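Local coordinates for DNA repair protein RAD7 (PDB 5ZB2) that takes part, as a component of the global genome repair complex, in nucleotide excision repair that removes damage from nontranscribing DNA, and interacts with ELC1, at residues S106-G111 with S130-G135; F166-L171 with D191-Y196; S252-G257 with D282-F287; A311-L316 with F340-C345; L367-P372 with T390-L395. All coordinates share one frame; numbering follows the deposited sequence.

Contact 1: residues S106-G111 with S130-G135; sequences SLQMCG and SLNLDG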
# COMPACT_ATOMS: atom_id res chain seq x y z
N SER A 106 7.75 -4.49 18.86
CA SER A 106 6.59 -4.95 19.61
C SER A 106 5.36 -4.22 19.10
O SER A 106 5.29 -2.99 19.18
CB SER A 106 6.78 -4.70 21.11
OG SER A 106 5.62 -5.09 21.83
N LEU A 107 4.40 -4.99 18.58
CA LEU A 107 3.15 -4.45 18.02
C LEU A 107 2.00 -5.00 18.86
O LEU A 107 1.58 -6.15 18.68
CB LEU A 107 3.00 -4.84 16.55
CG LEU A 107 4.15 -4.43 15.62
CD1 LEU A 107 3.93 -4.92 14.19
CD2 LEU A 107 4.33 -2.91 15.64
N GLN A 108 1.50 -4.18 19.78
CA GLN A 108 0.44 -4.59 20.69
C GLN A 108 -0.90 -4.07 20.18
O GLN A 108 -1.02 -2.90 19.81
CB GLN A 108 0.72 -4.06 22.10
CG GLN A 108 2.10 -4.44 22.66
CD GLN A 108 2.25 -5.93 22.91
OE1 GLN A 108 1.48 -6.53 23.66
NE2 GLN A 108 3.25 -6.53 22.29
N MET A 109 -1.90 -4.95 20.16
CA MET A 109 -3.22 -4.62 19.61
C MET A 109 -3.11 -4.29 18.12
O MET A 109 -3.54 -3.23 17.66
CB MET A 109 -3.86 -3.47 20.39
CG MET A 109 -3.90 -3.69 21.90
SD MET A 109 -4.69 -2.34 22.82
CE MET A 109 -6.38 -2.48 22.24
N CYS A 110 -2.53 -5.23 17.37
CA CYS A 110 -2.26 -5.05 15.94
C CYS A 110 -3.30 -5.79 15.10
O CYS A 110 -2.99 -6.62 14.25
CB CYS A 110 -0.84 -5.52 15.62
SG CYS A 110 -0.47 -7.25 16.09
N GLY A 111 -4.57 -5.43 15.31
CA GLY A 111 -5.66 -6.16 14.69
C GLY A 111 -5.65 -6.15 13.17
O GLY A 111 -6.15 -7.09 12.54
N SER A 130 13.68 -9.87 17.09
CA SER A 130 12.68 -9.97 18.15
C SER A 130 11.37 -9.37 17.68
O SER A 130 11.33 -8.22 17.24
CB SER A 130 13.16 -9.24 19.41
OG SER A 130 12.11 -9.08 20.34
N LEU A 131 10.29 -10.15 17.79
CA LEU A 131 8.96 -9.68 17.39
C LEU A 131 7.95 -10.08 18.46
O LEU A 131 7.85 -11.26 18.81
CB LEU A 131 8.55 -10.26 16.03
CG LEU A 131 7.29 -9.67 15.40
CD1 LEU A 131 7.43 -8.18 15.12
CD2 LEU A 131 6.93 -10.41 14.11
N ASN A 132 7.21 -9.09 18.97
CA ASN A 132 6.15 -9.30 19.95
C ASN A 132 4.84 -8.79 19.35
O ASN A 132 4.73 -7.61 19.01
CB ASN A 132 6.47 -8.57 21.26
CG ASN A 132 5.49 -8.89 22.38
OD1 ASN A 132 4.31 -9.17 22.14
ND2 ASN A 132 5.98 -8.84 23.61
N LEU A 133 3.86 -9.68 19.21
CA LEU A 133 2.58 -9.35 18.61
C LEU A 133 1.45 -9.73 19.55
O LEU A 133 1.40 -10.87 20.04
CB LEU A 133 2.39 -10.08 17.27
CG LEU A 133 3.46 -9.88 16.19
CD1 LEU A 133 3.15 -10.75 14.98
CD2 LEU A 133 3.57 -8.42 15.78
N ASP A 134 0.54 -8.79 19.78
CA ASP A 134 -0.61 -9.01 20.64
C ASP A 134 -1.89 -8.70 19.86
O ASP A 134 -2.20 -7.54 19.58
CB ASP A 134 -0.53 -8.12 21.89
CG ASP A 134 -1.72 -8.31 22.81
OD1 ASP A 134 -2.47 -9.29 22.63
OD2 ASP A 134 -1.90 -7.47 23.72
N GLY A 135 -2.61 -9.73 19.50
CA GLY A 135 -3.83 -9.58 18.76
C GLY A 135 -3.78 -9.65 17.26
O GLY A 135 -4.61 -9.06 16.65
O HOH W 1 -0.31 -5.90 25.54

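Contact 2: residues F166-L171 with D191-Y196; sequences FTDKSL and DSISNY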
# COMPACT_ATOMS: atom_id res chain seq x y z
N PHE A 166 -3.53 -19.07 15.93
CA PHE A 166 -2.18 -19.60 16.12
C PHE A 166 -2.33 -21.01 16.68
O PHE A 166 -2.49 -21.21 17.89
CB PHE A 166 -1.38 -18.70 17.05
CG PHE A 166 0.09 -19.02 17.08
CD1 PHE A 166 0.91 -18.60 16.05
CD2 PHE A 166 0.64 -19.74 18.12
CE1 PHE A 166 2.27 -18.89 16.05
CE2 PHE A 166 2.00 -20.03 18.14
CZ PHE A 166 2.81 -19.61 17.10
N THR A 167 -2.28 -22.00 15.79
CA THR A 167 -2.64 -23.36 16.13
C THR A 167 -1.42 -24.17 16.55
O THR A 167 -0.28 -23.70 16.48
CB THR A 167 -3.32 -24.03 14.93
OG1 THR A 167 -2.36 -24.18 13.87
CG2 THR A 167 -4.49 -23.19 14.44
N ASP A 168 -1.67 -25.40 16.99
CA ASP A 168 -0.57 -26.32 17.30
C ASP A 168 0.36 -26.48 16.10
O ASP A 168 1.59 -26.54 16.26
CB ASP A 168 -1.13 -27.67 17.75
CG ASP A 168 -1.63 -27.64 19.18
OD1 ASP A 168 -0.97 -26.99 20.03
OD2 ASP A 168 -2.67 -28.27 19.47
N LYS A 169 -0.20 -26.55 14.89
CA LYS A 169 0.63 -26.62 13.70
C LYS A 169 1.56 -25.42 13.60
O LYS A 169 2.73 -25.56 13.25
CB LYS A 169 -0.25 -26.72 12.45
CG LYS A 169 0.50 -27.06 11.18
CD LYS A 169 -0.43 -27.11 9.97
CE LYS A 169 0.19 -27.89 8.81
NZ LYS A 169 1.50 -27.33 8.37
N SER A 170 1.04 -24.23 13.91
CA SER A 170 1.86 -23.02 13.85
C SER A 170 2.98 -23.05 14.88
O SER A 170 4.10 -22.62 14.60
CB SER A 170 0.99 -21.78 14.06
OG SER A 170 -0.19 -21.86 13.27
N LEU A 171 2.68 -23.55 16.08
CA LEU A 171 3.71 -23.71 17.10
C LEU A 171 4.80 -24.67 16.63
O LEU A 171 5.99 -24.41 16.83
CB LEU A 171 3.08 -24.21 18.40
CG LEU A 171 4.05 -24.51 19.55
CD1 LEU A 171 4.77 -23.25 19.98
CD2 LEU A 171 3.31 -25.14 20.71
N ASP A 191 -6.04 -19.92 22.33
CA ASP A 191 -7.09 -20.90 22.61
C ASP A 191 -6.89 -22.22 21.88
O ASP A 191 -7.44 -23.24 22.32
CB ASP A 191 -8.46 -20.31 22.25
CG ASP A 191 -8.93 -19.25 23.24
OD1 ASP A 191 -8.10 -18.75 24.04
OD2 ASP A 191 -10.13 -18.92 23.22
N SER A 192 -6.13 -22.24 20.79
CA SER A 192 -5.96 -23.44 19.98
C SER A 192 -4.67 -24.19 20.30
O SER A 192 -4.39 -25.21 19.66
CB SER A 192 -5.97 -23.07 18.49
OG SER A 192 -7.24 -22.56 18.10
N ILE A 193 -3.88 -23.71 21.25
CA ILE A 193 -2.60 -24.32 21.58
C ILE A 193 -2.82 -25.36 22.67
O ILE A 193 -3.44 -25.08 23.70
CB ILE A 193 -1.59 -23.26 22.03
CG1 ILE A 193 -1.24 -22.31 20.87
CG2 ILE A 193 -0.32 -23.90 22.59
CD1 ILE A 193 -0.58 -22.97 19.66
N SER A 194 -2.32 -26.57 22.43
CA SER A 194 -2.33 -27.62 23.44
C SER A 194 -1.02 -28.38 23.56
O SER A 194 -0.82 -29.06 24.58
CB SER A 194 -3.45 -28.64 23.15
OG SER A 194 -3.11 -29.43 22.04
N ASN A 195 -0.12 -28.28 22.59
CA ASN A 195 1.12 -29.07 22.58
C ASN A 195 2.27 -28.36 23.29
O ASN A 195 3.37 -28.24 22.76
CB ASN A 195 1.50 -29.41 21.14
CG ASN A 195 0.50 -30.33 20.48
OD1 ASN A 195 -0.57 -30.61 21.03
ND2 ASN A 195 0.84 -30.82 19.29
N TYR A 196 2.01 -27.90 24.52
CA TYR A 196 3.08 -27.31 25.32
C TYR A 196 4.18 -28.32 25.62
O TYR A 196 5.30 -27.92 25.96
CB TYR A 196 2.50 -26.76 26.63
CG TYR A 196 1.53 -25.62 26.42
CD1 TYR A 196 1.97 -24.31 26.29
CD2 TYR A 196 0.16 -25.86 26.37
CE1 TYR A 196 1.07 -23.27 26.10
CE2 TYR A 196 -0.74 -24.83 26.19
CZ TYR A 196 -0.28 -23.54 26.06
OH TYR A 196 -1.19 -22.51 25.87
O HOH W 2 -4.50 -20.01 19.65
O HOH W 3 -4.49 -26.65 17.41

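Contact 3: residues S252-G257 with D282-F287; sequences SMIING and DSLSYF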
# COMPACT_ATOMS: atom_id res chain seq x y z
N SER A 252 4.77 -29.82 43.22
CA SER A 252 5.72 -30.68 42.50
C SER A 252 6.59 -29.86 41.57
O SER A 252 7.81 -30.06 41.50
CB SER A 252 4.96 -31.75 41.73
OG SER A 252 5.84 -32.49 40.91
N MET A 253 5.98 -28.92 40.84
CA MET A 253 6.76 -28.03 39.99
C MET A 253 7.76 -27.23 40.81
O MET A 253 8.88 -26.96 40.36
CB MET A 253 5.83 -27.09 39.22
CG MET A 253 6.52 -26.20 38.21
SD MET A 253 7.14 -24.64 38.89
CE MET A 253 5.61 -23.73 39.11
N ILE A 254 7.37 -26.86 42.03
CA ILE A 254 8.25 -26.05 42.88
C ILE A 254 9.38 -26.90 43.43
O ILE A 254 10.55 -26.49 43.43
CB ILE A 254 7.44 -25.41 44.03
CG1 ILE A 254 6.27 -24.58 43.49
CG2 ILE A 254 8.36 -24.56 44.91
CD1 ILE A 254 6.67 -23.38 42.66
N ILE A 255 9.06 -28.10 43.92
CA ILE A 255 10.06 -28.94 44.58
C ILE A 255 10.95 -29.62 43.56
O ILE A 255 12.18 -29.61 43.69
CB ILE A 255 9.35 -29.97 45.49
CG1 ILE A 255 8.46 -29.26 46.52
CG2 ILE A 255 10.38 -30.87 46.19
CD1 ILE A 255 9.19 -28.27 47.41
N ASN A 256 10.36 -30.21 42.53
CA ASN A 256 11.10 -31.01 41.56
C ASN A 256 11.57 -30.22 40.35
O ASN A 256 12.37 -30.74 39.57
CB ASN A 256 10.25 -32.19 41.10
CG ASN A 256 9.74 -33.02 42.26
OD1 ASN A 256 8.53 -33.19 42.44
ND2 ASN A 256 10.66 -33.55 43.06
N GLY A 257 11.10 -28.98 40.17
CA GLY A 257 11.49 -28.17 39.04
C GLY A 257 12.32 -26.96 39.40
O GLY A 257 13.52 -26.92 39.11
N ASP A 282 4.51 -23.43 51.98
CA ASP A 282 5.66 -24.23 52.36
C ASP A 282 6.63 -24.41 51.20
O ASP A 282 7.84 -24.22 51.35
CB ASP A 282 5.19 -25.59 52.88
CG ASP A 282 4.30 -25.47 54.10
OD1 ASP A 282 4.59 -24.61 54.96
OD2 ASP A 282 3.31 -26.22 54.20
N SER A 283 6.12 -24.78 50.02
CA SER A 283 7.01 -25.06 48.90
C SER A 283 7.81 -23.82 48.50
O SER A 283 9.01 -23.91 48.24
CB SER A 283 6.21 -25.59 47.71
OG SER A 283 5.40 -24.58 47.13
N LEU A 284 7.16 -22.65 48.47
CA LEU A 284 7.86 -21.44 48.05
C LEU A 284 8.85 -20.98 49.11
O LEU A 284 9.94 -20.49 48.78
CB LEU A 284 6.86 -20.32 47.73
CG LEU A 284 6.04 -20.50 46.45
CD1 LEU A 284 5.18 -19.27 46.21
CD2 LEU A 284 6.91 -20.76 45.22
N SER A 285 8.50 -21.12 50.39
CA SER A 285 9.47 -20.84 51.44
C SER A 285 10.69 -21.74 51.29
O SER A 285 11.83 -21.28 51.35
CB SER A 285 8.84 -21.03 52.82
OG SER A 285 7.83 -20.06 53.06
N TYR A 286 10.45 -23.04 51.08
CA TYR A 286 11.53 -24.00 50.88
C TYR A 286 12.43 -23.57 49.73
O TYR A 286 13.66 -23.64 49.83
CB TYR A 286 10.92 -25.38 50.63
CG TYR A 286 11.84 -26.45 50.11
CD1 TYR A 286 12.64 -27.19 50.97
CD2 TYR A 286 11.87 -26.76 48.75
CE1 TYR A 286 13.47 -28.19 50.50
CE2 TYR A 286 12.70 -27.76 48.27
CZ TYR A 286 13.49 -28.47 49.15
OH TYR A 286 14.31 -29.46 48.68
N PHE A 287 11.83 -23.09 48.64
CA PHE A 287 12.60 -22.73 47.46
C PHE A 287 13.37 -21.43 47.67
O PHE A 287 14.54 -21.32 47.29
CB PHE A 287 11.68 -22.61 46.25
CG PHE A 287 12.32 -21.97 45.06
CD1 PHE A 287 13.36 -22.60 44.39
CD2 PHE A 287 11.88 -20.74 44.61
CE1 PHE A 287 13.95 -22.01 43.29
CE2 PHE A 287 12.47 -20.14 43.50
CZ PHE A 287 13.51 -20.77 42.85

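Contact 4: residues A311-L316 with F340-C345; sequences AIIELL and FVALAC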
# COMPACT_ATOMS: atom_id res chain seq x y z
N ALA A 311 6.35 -17.35 52.92
CA ALA A 311 6.75 -17.25 51.52
C ALA A 311 7.30 -15.86 51.22
O ALA A 311 8.35 -15.72 50.58
CB ALA A 311 5.58 -17.58 50.61
N ILE A 312 6.60 -14.82 51.68
CA ILE A 312 7.01 -13.44 51.39
C ILE A 312 8.25 -13.07 52.19
O ILE A 312 9.14 -12.36 51.69
CB ILE A 312 5.85 -12.47 51.67
CG1 ILE A 312 4.59 -12.90 50.91
CG2 ILE A 312 6.24 -11.04 51.30
CD1 ILE A 312 4.78 -13.08 49.43
N ILE A 313 8.33 -13.52 53.44
CA ILE A 313 9.48 -13.20 54.28
C ILE A 313 10.74 -13.83 53.70
O ILE A 313 11.77 -13.17 53.54
CB ILE A 313 9.24 -13.65 55.73
CG1 ILE A 313 8.09 -12.84 56.34
CG2 ILE A 313 10.51 -13.49 56.57
CD1 ILE A 313 7.69 -13.28 57.74
N GLU A 314 10.67 -15.12 53.37
CA GLU A 314 11.83 -15.79 52.78
C GLU A 314 12.25 -15.11 51.48
O GLU A 314 13.44 -15.02 51.18
CB GLU A 314 11.52 -17.27 52.53
CG GLU A 314 11.35 -18.10 53.80
CD GLU A 314 12.65 -18.24 54.60
OE1 GLU A 314 13.72 -17.88 54.08
OE2 GLU A 314 12.58 -18.72 55.76
N LEU A 315 11.28 -14.64 50.69
CA LEU A 315 11.60 -13.92 49.46
C LEU A 315 12.42 -12.66 49.77
O LEU A 315 13.48 -12.44 49.18
CB LEU A 315 10.32 -13.55 48.71
CG LEU A 315 10.47 -12.63 47.49
CD1 LEU A 315 11.28 -13.30 46.39
CD2 LEU A 315 9.11 -12.20 46.96
N LEU A 316 11.93 -11.83 50.69
CA LEU A 316 12.59 -10.56 50.98
C LEU A 316 13.96 -10.78 51.62
O LEU A 316 14.93 -10.10 51.26
CB LEU A 316 11.71 -9.72 51.90
CG LEU A 316 10.33 -9.36 51.35
CD1 LEU A 316 9.46 -8.80 52.46
CD2 LEU A 316 10.44 -8.36 50.20
N PHE A 340 4.30 -7.79 56.27
CA PHE A 340 4.66 -6.44 55.87
C PHE A 340 5.69 -5.81 56.80
O PHE A 340 6.33 -4.82 56.43
CB PHE A 340 3.41 -5.56 55.81
CG PHE A 340 2.37 -6.07 54.86
CD1 PHE A 340 2.51 -5.86 53.49
CD2 PHE A 340 1.27 -6.77 55.31
CE1 PHE A 340 1.56 -6.33 52.61
CE2 PHE A 340 0.32 -7.24 54.43
CZ PHE A 340 0.46 -7.02 53.08
N VAL A 341 5.88 -6.37 58.00
CA VAL A 341 6.96 -5.91 58.87
C VAL A 341 8.29 -6.01 58.15
O VAL A 341 9.13 -5.10 58.23
CB VAL A 341 6.96 -6.71 60.19
CG1 VAL A 341 8.11 -6.28 61.08
CG2 VAL A 341 5.64 -6.53 60.93
N ALA A 342 8.51 -7.11 57.43
CA ALA A 342 9.76 -7.33 56.71
C ALA A 342 9.82 -6.61 55.37
O ALA A 342 10.90 -6.56 54.77
CB ALA A 342 9.97 -8.83 56.48
N LEU A 343 8.70 -6.05 54.90
CA LEU A 343 8.66 -5.42 53.58
C LEU A 343 9.24 -4.01 53.69
O LEU A 343 8.52 -3.00 53.74
CB LEU A 343 7.23 -5.41 53.04
CG LEU A 343 7.03 -4.90 51.61
CD1 LEU A 343 7.90 -5.67 50.63
CD2 LEU A 343 5.56 -5.01 51.22
N ALA A 344 10.57 -3.94 53.72
CA ALA A 344 11.30 -2.68 53.78
C ALA A 344 12.32 -2.69 52.64
O ALA A 344 13.42 -3.23 52.79
CB ALA A 344 11.98 -2.49 55.14
N CYS A 345 11.96 -2.08 51.52
CA CYS A 345 12.74 -2.16 50.30
C CYS A 345 13.17 -0.77 49.85
O CYS A 345 12.31 0.12 49.71
CB CYS A 345 11.92 -2.84 49.19
SG CYS A 345 11.14 -4.39 49.71

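Contact 5: residues L367-P372 with T390-L395; sequences LGEQNP and TMRPGL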
# COMPACT_ATOMS: atom_id res chain seq x y z
N LEU A 367 4.26 0.86 55.97
CA LEU A 367 4.87 0.71 54.65
C LEU A 367 5.38 2.05 54.12
O LEU A 367 6.47 2.12 53.54
CB LEU A 367 3.87 0.10 53.67
CG LEU A 367 3.47 -1.36 53.93
CD1 LEU A 367 2.39 -1.79 52.96
CD2 LEU A 367 4.68 -2.28 53.83
N GLY A 368 4.62 3.12 54.32
CA GLY A 368 5.04 4.42 53.85
C GLY A 368 6.35 4.88 54.46
O GLY A 368 7.11 5.62 53.84
N GLU A 369 6.64 4.44 55.69
CA GLU A 369 7.86 4.84 56.37
C GLU A 369 9.03 3.91 56.09
O GLU A 369 10.19 4.34 56.17
CB GLU A 369 7.62 4.90 57.89
CG GLU A 369 6.45 5.78 58.32
CD GLU A 369 6.52 7.19 57.74
OE1 GLU A 369 6.15 7.37 56.56
OE2 GLU A 369 6.96 8.11 58.47
N GLN A 370 8.76 2.64 55.75
CA GLN A 370 9.82 1.66 55.53
C GLN A 370 10.25 1.56 54.07
O GLN A 370 11.21 0.83 53.78
CB GLN A 370 9.37 0.28 56.00
CG GLN A 370 9.23 0.14 57.51
CD GLN A 370 8.88 -1.28 57.93
OE1 GLN A 370 8.54 -2.12 57.10
NE2 GLN A 370 8.97 -1.54 59.23
N ASN A 371 9.58 2.27 53.16
CA ASN A 371 9.86 2.17 51.72
C ASN A 371 9.96 3.58 51.15
O ASN A 371 8.96 4.16 50.72
CB ASN A 371 8.78 1.35 51.02
CG ASN A 371 8.74 -0.10 51.49
OD1 ASN A 371 9.40 -0.96 50.92
ND2 ASN A 371 7.99 -0.36 52.56
N PRO A 372 11.17 4.15 51.11
CA PRO A 372 11.29 5.57 50.74
C PRO A 372 10.84 5.88 49.33
O PRO A 372 10.39 7.00 49.07
CB PRO A 372 12.79 5.84 50.92
CG PRO A 372 13.44 4.52 50.74
CD PRO A 372 12.49 3.52 51.32
N THR A 390 -2.68 7.53 56.85
CA THR A 390 -1.62 8.51 56.67
C THR A 390 -0.92 8.29 55.34
O THR A 390 -0.56 7.16 54.99
CB THR A 390 -0.62 8.42 57.83
OG1 THR A 390 -1.29 8.68 59.07
CG2 THR A 390 0.51 9.43 57.65
N MET A 391 -0.71 9.38 54.60
CA MET A 391 -0.06 9.35 53.30
C MET A 391 1.00 10.46 53.30
O MET A 391 0.72 11.58 52.87
CB MET A 391 -1.06 9.54 52.17
CG MET A 391 -2.16 8.49 52.13
SD MET A 391 -3.59 9.02 51.16
CE MET A 391 -2.82 9.40 49.59
N ARG A 392 2.19 10.14 53.79
CA ARG A 392 3.28 11.10 53.77
C ARG A 392 3.52 11.58 52.34
O ARG A 392 3.11 10.93 51.38
CB ARG A 392 4.55 10.48 54.36
CG ARG A 392 5.00 9.18 53.70
CD ARG A 392 5.95 9.43 52.53
NE ARG A 392 6.33 8.19 51.87
CZ ARG A 392 7.17 8.11 50.84
NH1 ARG A 392 7.74 9.21 50.36
NH2 ARG A 392 7.46 6.94 50.30
N PRO A 393 4.19 12.72 52.18
CA PRO A 393 4.33 13.31 50.84
C PRO A 393 4.91 12.33 49.83
O PRO A 393 5.96 11.72 50.06
CB PRO A 393 5.27 14.50 51.07
CG PRO A 393 5.09 14.85 52.50
CD PRO A 393 4.83 13.56 53.21
N GLY A 394 4.22 12.17 48.70
CA GLY A 394 4.69 11.38 47.59
C GLY A 394 3.93 10.09 47.36
O GLY A 394 4.02 9.53 46.26
N LEU A 395 3.20 9.60 48.36
CA LEU A 395 2.52 8.32 48.27
C LEU A 395 1.04 8.54 47.99
O LEU A 395 0.40 9.39 48.62
CB LEU A 395 2.69 7.52 49.57
CG LEU A 395 2.31 6.04 49.51
CD1 LEU A 395 3.14 5.26 50.52
CD2 LEU A 395 0.82 5.82 49.77

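Contact 1: residues S106-G111 with S130-G135
Leu107 and Leu133 are paired on neighbouring parallel strands, 104-108 and 130-134, whose short segments run 4.7 Å apart with almost no angle between them. Leu107 N donates to Asn132 O at 2.7 Å, and Asp134 N returns a bond to Leu107 O. Beyond the paired residues, Asp134 O receives a weak bond from Met109 N and a straighter one from Cys110 N, so one carbonyl holds the chain as it turns out of the strand. Gly135 closes the other strand with backbone angles that call for glycine.

Polar side chains share the face carrying Ser106, Gln108, Asn132 and Asp134. The bent Gln108 chain, with CG anti to the carbonyl carbon (chi1 -54°), carries its amide across to the neighbouring strand. There NE2 donates to Asn132 OD1 at 2.8 Å; the acceptor lies in the Gln108 amide plane, while the donor stands above the carbonyl plane of Asn132, the two amides being nearly perpendicular. NE2 also donates back to Ser106 OG on its own strand, at 2.8 Å. A water gives one proton to Gln108 OE1 and the other to Asp134 OD2, whereas Asp134 OD1 is taken by Asn162.

The apolar face holds the two leucines side by side, Leu107 CB 3.7 Å from Leu133 CD2, with Tyr92 and Trp144 of flanking helices against them. This is the repeating strand of a leucine-rich repeat solenoid: the leucines fill the interior, while on the other face two acceptors at NE2 and a water donating to OE1 probably fix the rotation of the Gln108 amide.

Contact 2: residues F166-L171 with D191-Y196
Asp168 holds CG anti to its carbonyl carbon (chi1 -78°), which swings the carboxylate off the first turn of helix 168-178 onto the backbone of Ser194 and Asn195. Ile193, with CG1 likewise anti to the carbonyl carbon, sends CD1 against the carbonyl oxygens of Phe166 and Thr167. Asp168 OD1 accepts two amide protons: Ser194 N at 2.8 Å, on the syn lone pair and nearly straight (171°), and Asn195 N at 3.0 Å, from above the carboxylate plane. The Asn195 amide stacks on the carboxylate, their planes 15° apart. In the leucine-rich repeat fold the contact joins the start of helix 168-178 to the loop between strand 184-188 and helix 199-202. Thr167 is the N-cap of the first helix, its OG1 accepting a weak bond from Ser170 N, and it also bonds to Glu141. With an alanine at Asp168, Ser194 N and Asn195 N would probably be left without their shared acceptor. Ile193 CD1 lies 3.8 Å from Phe166 CD2 and 4.1 Å from Leu171 CB, and Phe166 meets Trp144 edge to face. A water accepts from Ser192 N and donates to Phe166 O, 2.9 Å away.

Contact 3: residues S252-G257 with D282-F287
Ile254 and Ser283 mark the closest backbone approach of two helices, 252-257 and 282-287, their CA atoms 6.2 Å apart. The short segments run in nearly the same direction, crossing at 25° with their axes 9.3 Å apart. They belong to helices 251-261 and 281-290, consecutive on the convex side of the leucine-rich repeat solenoid, where successive helices stand side by side. The first helix has a wider pi-type turn at 253-257, and a CB on Gly257 would run into Met253 O. No hydrogen bond joins the two segments; apolar side chains carry the contact.

Ile254 is central. Its CG2 branch, anti to the backbone N, rests on the second helix between Ser283 CB and Phe287 CB, the latter 4.1 Å away, and comes 3.5 Å from the carbonyl oxygen Ser283 O. The other branch reaches inward, where Ile254 CD1 meets Leu284 CD2 at 3.7 Å; Ile279, in the loop before the second helix, touches both side chains.

Ser283 directs OG between its backbone N and carbonyl carbon (chi1 70°), beside both branches of Ile254. The hydroxyl lies in hydrogen-bonding reach of two acceptors, Asp251 OD1 and Thr280 O, which would have to share its proton. This gives the otherwise apolar seam a polar link at its N-terminal end.

Toward the outer surface, Tyr286 extends across to the first helix, touching Thr259 as well, and its hydroxyl bonds to a glycerol, probably from the crystallisation liquor. Here the end methyl of Ile255 meets the ring obliquely, CD1 lying 3.4 Å from Tyr286 CD2.

Contact 4: residues A311-L316 with F340-C345
Leu316 carries most of this contact, reaching from helix 309-320 into the bend of chain that follows helix 337-341. With CG anti to the carbonyl carbon (chi1 -60°) and chi2 extended at 167°, its two methyls spread over different partners. CD1 lies over backbone, 3.5 Å from Ala342 O and 3.6 Å from Leu343 CA. CD2 turns to side chains, meeting Leu343 CD1 at 3.7 Å and Cys345 SG at 4.1 Å.

Leu343 takes the other common leucine shape, CG anti to the backbone N (chi1 -174°) with the chain bent at chi2. It crosses Leu316 at an angle, and its CD1 methyl touches both branches of that residue. Leu343 is also the centre of an inverse gamma turn, closed by Ala344 N bonding to Ala342 O.

In the leucine-rich repeat solenoid, helix 309-320 and the shorter, weakly bonded helix 337-341 follow each other on the convex side, and Leu316 packs against the chain that leaves the short helix. Leu343 also touches Leu367 of helix 361-370.

Ala342 points its methyl at the first helix, 4.1 Å from Leu316 CD1, and Ile313 CG1 approaches the same methyl more loosely, at 4.4 Å. The Ala342 carbonyl has a polar partner as well, accepting a hydrogen bond from Arg321.

Contact 5: residues L367-P372 with T390-L395
Arg392 reaches across to the end of helix 361-370 and offers its guanidinium to backbone carbonyls there. NE makes a weak bond to Gly368 O at 3.3 Å, and NH2 makes another to Pro372 O at 3.2 Å. Asn371 O lies equally near NH2. These oxygens meet the group obliquely, and they are acceptors near a helix C-terminus, where the positive charge probably sits favourably. NH1 turns back to its own segment in a weak bond to Pro393 O, so the guanidinium spans both pieces of chain. Shortened to an alanine, this position would lose the guanidinium, and Gly368 O and Pro372 O would probably be left without their weak donors.

The side chain gets there through a sharp bend: CG lies between the backbone N and the carbonyl carbon (chi1 55°) and chi2 is 90°, after which the chain runs straight to the guanidinium. Glu369 runs antiparallel alongside it, bringing OE1 3.6 Å from Arg392 CG; its charge is not in contact with that of the arginine, since OE1 remains 4.8 Å from Arg392 NE.

This is the C-terminal end of the leucine-rich repeat solenoid. The irregular loop between strands 376-378 and 396-398 covers the flank of helix 361-370. A type II turn from Arg392 to Leu395, with Gly394 at backbone angles that call for glycine, brings the loop round toward the last strand.

The apolar share is small: Leu395 points toward the helix and sets CD1 3.9 Å from Gly368 CA.

In the fold
The five contacts follow one another along the leucine-rich repeat solenoid of this C-terminal part of the longer protein, each closing before the next opens. Contact 1 joins neighbouring parallel strands, contact 2 a helix start and the next loop, and contacts 3 to 5 the helical side and its terminal covering loop. Contacts 1 and 2 have centres 18 Å apart without touching, whereas contacts 2 and 5 lie 46 Å apart on opposite sides of the chain's centre, as befits a curved, elongated domain. Neighbours touch at the far end: Ser285 and Leu284 of contact 3 meet Ala311 of contact 4, and Asn371 of contact 5 probably bonds to Leu343 O and Cys345 N of contact 4.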